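PDB 1GYH: arabinan endo-1,5-alpha-l-arabinosidase A from Cellvibrio cellulosa, which hydrolyses the alpha-1,5-linked arabinofuranosyl bonds of linear arabinan, releasing almost exclusively arabinotriose during plant cell wall breakdown. Local coordinates for residues 249-261 with 300-312. Residues are numbered along the deposited sequence; the frame is centred on the assembly and turned at random. Where two conformers were deposited one is given.
Sequences LLIKGNKRWVGLG and GWPQVDEKELDSY
Asp310, on the short helix 308-311, binds Arg256 and Trp257 of the crossing between two blades of the five-bladed beta-propeller, where the outermost strand 248-251 of one sheet gives way to strand 257-268 of the next. Arg256, its chain bent at chi3 (-50°), forms a salt bridge side-on with the carboxylate, NE to Asp310 OD1 at 2.9 Å and NH2 to OD2 at 3.1 Å. Trp257 NE1 reaches the same OD1 from the opposite face of the carboxylate, and that oxygen lies in the plane of the indole. Asn254 ND2 donates almost straight (168°) to Glu306 OE2, 2.8 Å away, while Asn254 OD1 closes an Asx turn by accepting from the backbone N of Arg256. The apolar part centres on Leu309, which lays CB over the five-membered ring of Trp257 as a CH-pi contact and sends CD1 to Leu260 CD2, 3.5 Å off. Ile251 CD1 fits between Val304 CG2 and Leu309 CD1, and Leu250 CD1 rests near Pro302 CB. Between residues 249-251 and 302-304 the backbones are bridged by water: one molecule donates to Leu250 O and accepts from Val304 N. Another accepts from Asn254 ND2 and donates to Glu306 O and, at 2.7 Å, to Asp310 OD2.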
loop_
_atom_site.group_PDB
_atom_site.type_symbol
_atom_site.label_atom_id
_atom_site.label_comp_id
_atom_site.label_asym_id
_atom_site.label_seq_id
_atom_site.Cartn_x
_atom_site.Cartn_y
_atom_site.Cartn_z
ATOM N N LEU A 249 6.962 -8.691 14.522
ATOM C CA LEU A 249 6.656 -7.304 14.834
ATOM C C LEU A 249 7.721 -6.309 14.366
ATOM O O LEU A 249 8.900 -6.461 14.682
ATOM C CB LEU A 249 6.388 -7.124 16.335
ATOM C CG LEU A 249 6.176 -5.666 16.785
ATOM C CD1 LEU A 249 4.918 -5.107 16.162
ATOM C CD2 LEU A 249 6.147 -5.491 18.304
ATOM N N LEU A 250 7.292 -5.297 13.625
ATOM C CA LEU A 250 8.147 -4.151 13.274
ATOM C C LEU A 250 7.865 -2.911 14.122
ATOM O O LEU A 250 8.772 -2.309 14.709
ATOM C CB LEU A 250 7.990 -3.806 11.799
ATOM C CG LEU A 250 8.791 -2.582 11.316
ATOM C CD1 LEU A 250 10.306 -2.844 11.525
ATOM C CD2 LEU A 250 8.511 -2.267 9.896
ATOM N N ILE A 251 6.595 -2.505 14.178
ATOM C CA ILE A 251 6.188 -1.372 14.985
ATOM C C ILE A 251 4.684 -1.497 15.241
ATOM O O ILE A 251 3.920 -1.877 14.331
ATOM C CB ILE A 251 6.507 -0.025 14.301
ATOM C CG1 ILE A 251 6.156 1.178 15.192
ATOM C CG2 ILE A 251 5.921 0.062 12.829
ATOM C CD1 ILE A 251 6.778 2.542 14.686
ATOM N N LYS A 252 4.332 -1.169 16.478
ATOM C CA LYS A 252 2.968 -1.067 16.975
ATOM C C LYS A 252 2.746 0.268 17.656
ATOM O O LYS A 252 3.667 1.050 17.906
ATOM C CB LYS A 252 2.622 -2.197 17.939
ATOM C CG LYS A 252 3.401 -2.245 19.272
ATOM C CD LYS A 252 3.094 -3.507 20.132
ATOM C CE LYS A 252 3.938 -3.480 21.435
ATOM N NZ LYS A 252 3.428 -4.361 22.536
ATOM N N GLY A 253 1.484 0.552 17.943
ATOM C CA GLY A 253 1.117 1.837 18.497
ATOM C C GLY A 253 1.401 1.982 19.950
ATOM O O GLY A 253 1.807 1.030 20.602
ATOM N N ASN A 254 1.173 3.193 20.448
ATOM C CA ASN A 254 1.349 3.534 21.842
ATOM C C ASN A 254 0.209 4.484 22.320
ATOM O O ASN A 254 -0.802 4.646 21.629
ATOM C CB ASN A 254 2.751 4.146 22.054
ATOM C CG ASN A 254 2.996 5.363 21.194
ATOM O OD1 ASN A 254 2.126 6.276 21.103
ATOM N ND2 ASN A 254 4.195 5.413 20.545
ATOM N N LYS A 255 0.356 5.091 23.483
ATOM C CA LYS A 255 -0.705 5.965 24.031
ATOM C C LYS A 255 -1.068 7.171 23.143
ATOM O O LYS A 255 -2.205 7.669 23.189
ATOM C CB LYS A 255 -0.385 6.412 25.469
ATOM C CG LYS A 255 0.759 7.434 25.649
ATOM C CD LYS A 255 1.366 7.443 27.101
ATOM C CE LYS A 255 0.575 8.247 28.089
ATOM N NZ LYS A 255 1.264 8.384 29.440
ATOM N N ARG A 256 -0.111 7.656 22.350
ATOM C CA ARG A 256 -0.316 8.841 21.533
ATOM C C ARG A 256 -0.800 8.497 20.124
ATOM O O ARG A 256 -1.483 9.332 19.490
ATOM C CB ARG A 256 0.962 9.703 21.459
ATOM C CG ARG A 256 1.237 10.549 22.683
ATOM C CD ARG A 256 2.619 11.279 22.708
ATOM N NE ARG A 256 3.725 10.374 22.421
ATOM C CZ ARG A 256 4.200 9.452 23.261
ATOM N NH1 ARG A 256 3.702 9.298 24.483
ATOM N NH2 ARG A 256 5.204 8.680 22.874
ATOM N N TRP A 257 -0.470 7.295 19.650
ATOM C CA TRP A 257 -0.692 6.849 18.271
ATOM C C TRP A 257 -1.381 5.488 18.316
ATOM O O TRP A 257 -0.736 4.446 18.494
ATOM C CB TRP A 257 0.629 6.780 17.482
ATOM C CG TRP A 257 1.274 8.085 17.464
ATOM C CD1 TRP A 257 2.259 8.519 18.308
ATOM C CD2 TRP A 257 0.936 9.206 16.628
ATOM N NE1 TRP A 257 2.567 9.830 18.033
ATOM C CE2 TRP A 257 1.760 10.289 17.028
ATOM C CE3 TRP A 257 0.009 9.412 15.581
ATOM C CZ2 TRP A 257 1.703 11.559 16.412
ATOM C CZ3 TRP A 257 -0.058 10.673 14.984
ATOM C CH2 TRP A 257 0.802 11.732 15.401
ATOM N N VAL A 258 -2.718 5.488 18.220
ATOM C CA VAL A 258 -3.506 4.277 18.500
ATOM C C VAL A 258 -3.878 3.632 17.201
ATOM O O VAL A 258 -4.824 4.026 16.519
ATOM C CB VAL A 258 -4.707 4.586 19.411
ATOM C CG1 VAL A 258 -5.503 3.335 19.734
ATOM C CG2 VAL A 258 -4.226 5.196 20.689
ATOM N N GLY A 259 -3.057 2.664 16.818
ATOM C CA GLY A 259 -3.117 2.046 15.519
ATOM C C GLY A 259 -2.260 2.747 14.505
ATOM O O GLY A 259 -2.221 3.986 14.464
ATOM N N LEU A 260 -1.584 1.956 13.672
ATOM C CA LEU A 260 -0.740 2.505 12.618
ATOM C C LEU A 260 -0.462 1.441 11.592
ATOM O O LEU A 260 -0.596 0.280 11.879
ATOM C CB LEU A 260 0.557 3.122 13.226
ATOM C CG LEU A 260 1.476 2.277 14.139
ATOM C CD1 LEU A 260 2.223 1.220 13.432
ATOM C CD2 LEU A 260 2.479 3.253 14.825
ATOM N N GLY A 261 -0.141 1.800 10.362
ATOM C CA GLY A 261 0.061 0.790 9.361
ATOM C C GLY A 261 -0.164 1.236 7.926
ATOM O O GLY A 261 0.002 2.422 7.585
ATOM N N GLY A 300 19.850 -9.201 10.345
ATOM C CA GLY A 300 19.346 -8.937 9.018
ATOM C C GLY A 300 17.861 -8.525 8.952
ATOM O O GLY A 300 17.251 -8.696 7.901
ATOM N N TRP A 301 17.313 -8.003 10.052
ATOM C CA TRP A 301 15.883 -7.626 10.174
ATOM C C TRP A 301 15.716 -6.117 10.339
ATOM O O TRP A 301 16.529 -5.441 11.028
ATOM C CB TRP A 301 15.183 -8.384 11.339
ATOM C CG TRP A 301 15.212 -9.843 11.103
ATOM C CD1 TRP A 301 16.167 -10.703 11.540
ATOM C CD2 TRP A 301 14.308 -10.617 10.322
ATOM N NE1 TRP A 301 15.917 -11.970 11.085
ATOM C CE2 TRP A 301 14.785 -11.936 10.315
ATOM C CE3 TRP A 301 13.117 -10.328 9.616
ATOM C CZ2 TRP A 301 14.118 -12.964 9.676
ATOM C CZ3 TRP A 301 12.471 -11.360 8.971
ATOM C CH2 TRP A 301 12.975 -12.644 8.986
ATOM N N PRO A 302 14.663 -5.568 9.749
ATOM C CA PRO A 302 14.413 -4.132 9.858
ATOM C C PRO A 302 14.025 -3.733 11.252
ATOM O O PRO A 302 13.443 -4.530 12.007
ATOM C CB PRO A 302 13.254 -3.866 8.871
ATOM C CG PRO A 302 12.552 -5.188 8.720
ATOM C CD PRO A 302 13.627 -6.265 8.956
ATOM N N GLN A 303 14.383 -2.502 11.593
ATOM C CA GLN A 303 14.138 -1.922 12.905
ATOM C C GLN A 303 13.848 -0.421 12.725
ATOM O O GLN A 303 14.468 0.248 11.870
ATOM C CB GLN A 303 15.381 -2.149 13.779
ATOM C CG GLN A 303 15.259 -1.705 15.149
ATOM C CD GLN A 303 16.593 -1.742 15.916
ATOM O OE1 GLN A 303 17.151 -2.826 16.173
ATOM N NE2 GLN A 303 17.102 -0.551 16.277
ATOM N N VAL A 304 12.878 0.091 13.484
ATOM C CA VAL A 304 12.581 1.526 13.557
ATOM C C VAL A 304 12.510 2.033 15.001
ATOM O O VAL A 304 12.342 1.249 15.947
ATOM C CB VAL A 304 11.281 1.868 12.784
ATOM C CG1 VAL A 304 11.448 1.604 11.291
ATOM C CG2 VAL A 304 10.059 1.093 13.362
ATOM N N ASP A 305 12.682 3.340 15.178
ATOM C CA ASP A 305 12.655 3.980 16.484
ATOM C C ASP A 305 11.258 4.614 16.621
ATOM O O ASP A 305 10.946 5.566 15.928
ATOM C CB ASP A 305 13.803 5.019 16.576
ATOM C CG ASP A 305 13.785 5.871 17.855
ATOM O OD1 ASP A 305 12.920 5.666 18.771
ATOM O OD2 ASP A 305 14.660 6.779 18.027
ATOM N N GLU A 306 10.422 4.061 17.506
ATOM C CA GLU A 306 9.028 4.536 17.595
ATOM C C GLU A 306 8.895 5.998 18.071
ATOM O O GLU A 306 7.847 6.624 17.906
ATOM C CB GLU A 306 8.131 3.534 18.349
ATOM C CG GLU A 306 8.179 3.478 19.838
ATOM C CD GLU A 306 6.895 2.801 20.395
ATOM O OE1 GLU A 306 6.567 1.605 20.081
ATOM O OE2 GLU A 306 6.190 3.482 21.131
ATOM N N LYS A 307 9.959 6.561 18.640
ATOM C CA LYS A 307 9.985 7.988 18.973
ATOM C C LYS A 307 9.793 8.892 17.780
ATOM O O LYS A 307 9.290 10.000 17.945
ATOM C CB LYS A 307 11.287 8.357 19.725
ATOM C CG LYS A 307 11.329 7.741 21.123
ATOM C CD LYS A 307 12.750 7.594 21.702
ATOM C CE LYS A 307 13.474 8.886 21.832
ATOM N NZ LYS A 307 14.742 8.705 22.651
ATOM N N GLU A 308 10.173 8.424 16.581
ATOM C CA GLU A 308 9.959 9.219 15.369
ATOM C C GLU A 308 8.470 9.405 14.981
ATOM O O GLU A 308 8.139 10.285 14.202
ATOM C CB GLU A 308 10.765 8.651 14.200
ATOM C CG GLU A 308 12.270 8.841 14.454
ATOM C CD GLU A 308 13.169 8.331 13.331
ATOM O OE1 GLU A 308 12.672 7.743 12.371
ATOM O OE2 GLU A 308 14.392 8.524 13.442
ATOM N N LEU A 309 7.578 8.584 15.540
ATOM C CA LEU A 309 6.134 8.910 15.451
ATOM C C LEU A 309 5.845 10.298 16.000
ATOM O O LEU A 309 4.943 10.975 15.486
ATOM C CB LEU A 309 5.245 7.873 16.145
ATOM C CG LEU A 309 5.305 6.465 15.608
ATOM C CD1 LEU A 309 4.585 5.503 16.539
ATOM C CD2 LEU A 309 4.773 6.327 14.190
ATOM N N ASP A 310 6.589 10.739 17.025
ATOM C CA ASP A 310 6.432 12.098 17.562
ATOM C C ASP A 310 7.290 13.166 16.871
ATOM O O ASP A 310 6.839 14.280 16.692
ATOM C CB ASP A 310 6.720 12.128 19.048
ATOM C CG ASP A 310 5.889 11.137 19.813
ATOM O OD1 ASP A 310 4.637 11.303 19.800
ATOM O OD2 ASP A 310 6.401 10.175 20.445
ATOM N N SER A 311 8.524 12.836 16.500
ATOM C CA SER A 311 9.459 13.853 16.000
ATOM C C SER A 311 9.363 14.116 14.510
ATOM O O SER A 311 9.851 15.170 14.048
ATOM C CB SER A 311 10.907 13.502 16.376
ATOM O OG SER A 311 11.299 12.244 15.864
ATOM N N TYR A 312 8.755 13.203 13.753
ATOM C CA TYR A 312 8.415 13.503 12.346
ATOM C C TYR A 312 7.061 14.236 12.345
ATOM O O TYR A 312 6.025 13.669 12.742
ATOM C CB TYR A 312 8.364 12.319 11.415
ATOM C CG TYR A 312 7.878 12.729 10.054
ATOM C CD1 TYR A 312 8.774 13.184 9.085
ATOM C CD2 TYR A 312 6.504 12.753 9.744
ATOM C CE1 TYR A 312 8.334 13.603 7.838
ATOM C CE2 TYR A 312 6.064 13.181 8.493
ATOM C CZ TYR A 312 6.973 13.611 7.549
ATOM O OH TYR A 312 6.547 14.065 6.317
HETATM O O HOH W 1 11.553 -6.523 12.955
HETATM O O HOH W 2 11.442 -2.036 15.144
HETATM O O HOH W 3 6.786 -0.648 18.343
HETATM O O HOH W 4 4.516 0.295 21.886
HETATM O O HOH W 5 6.003 7.597 19.773
#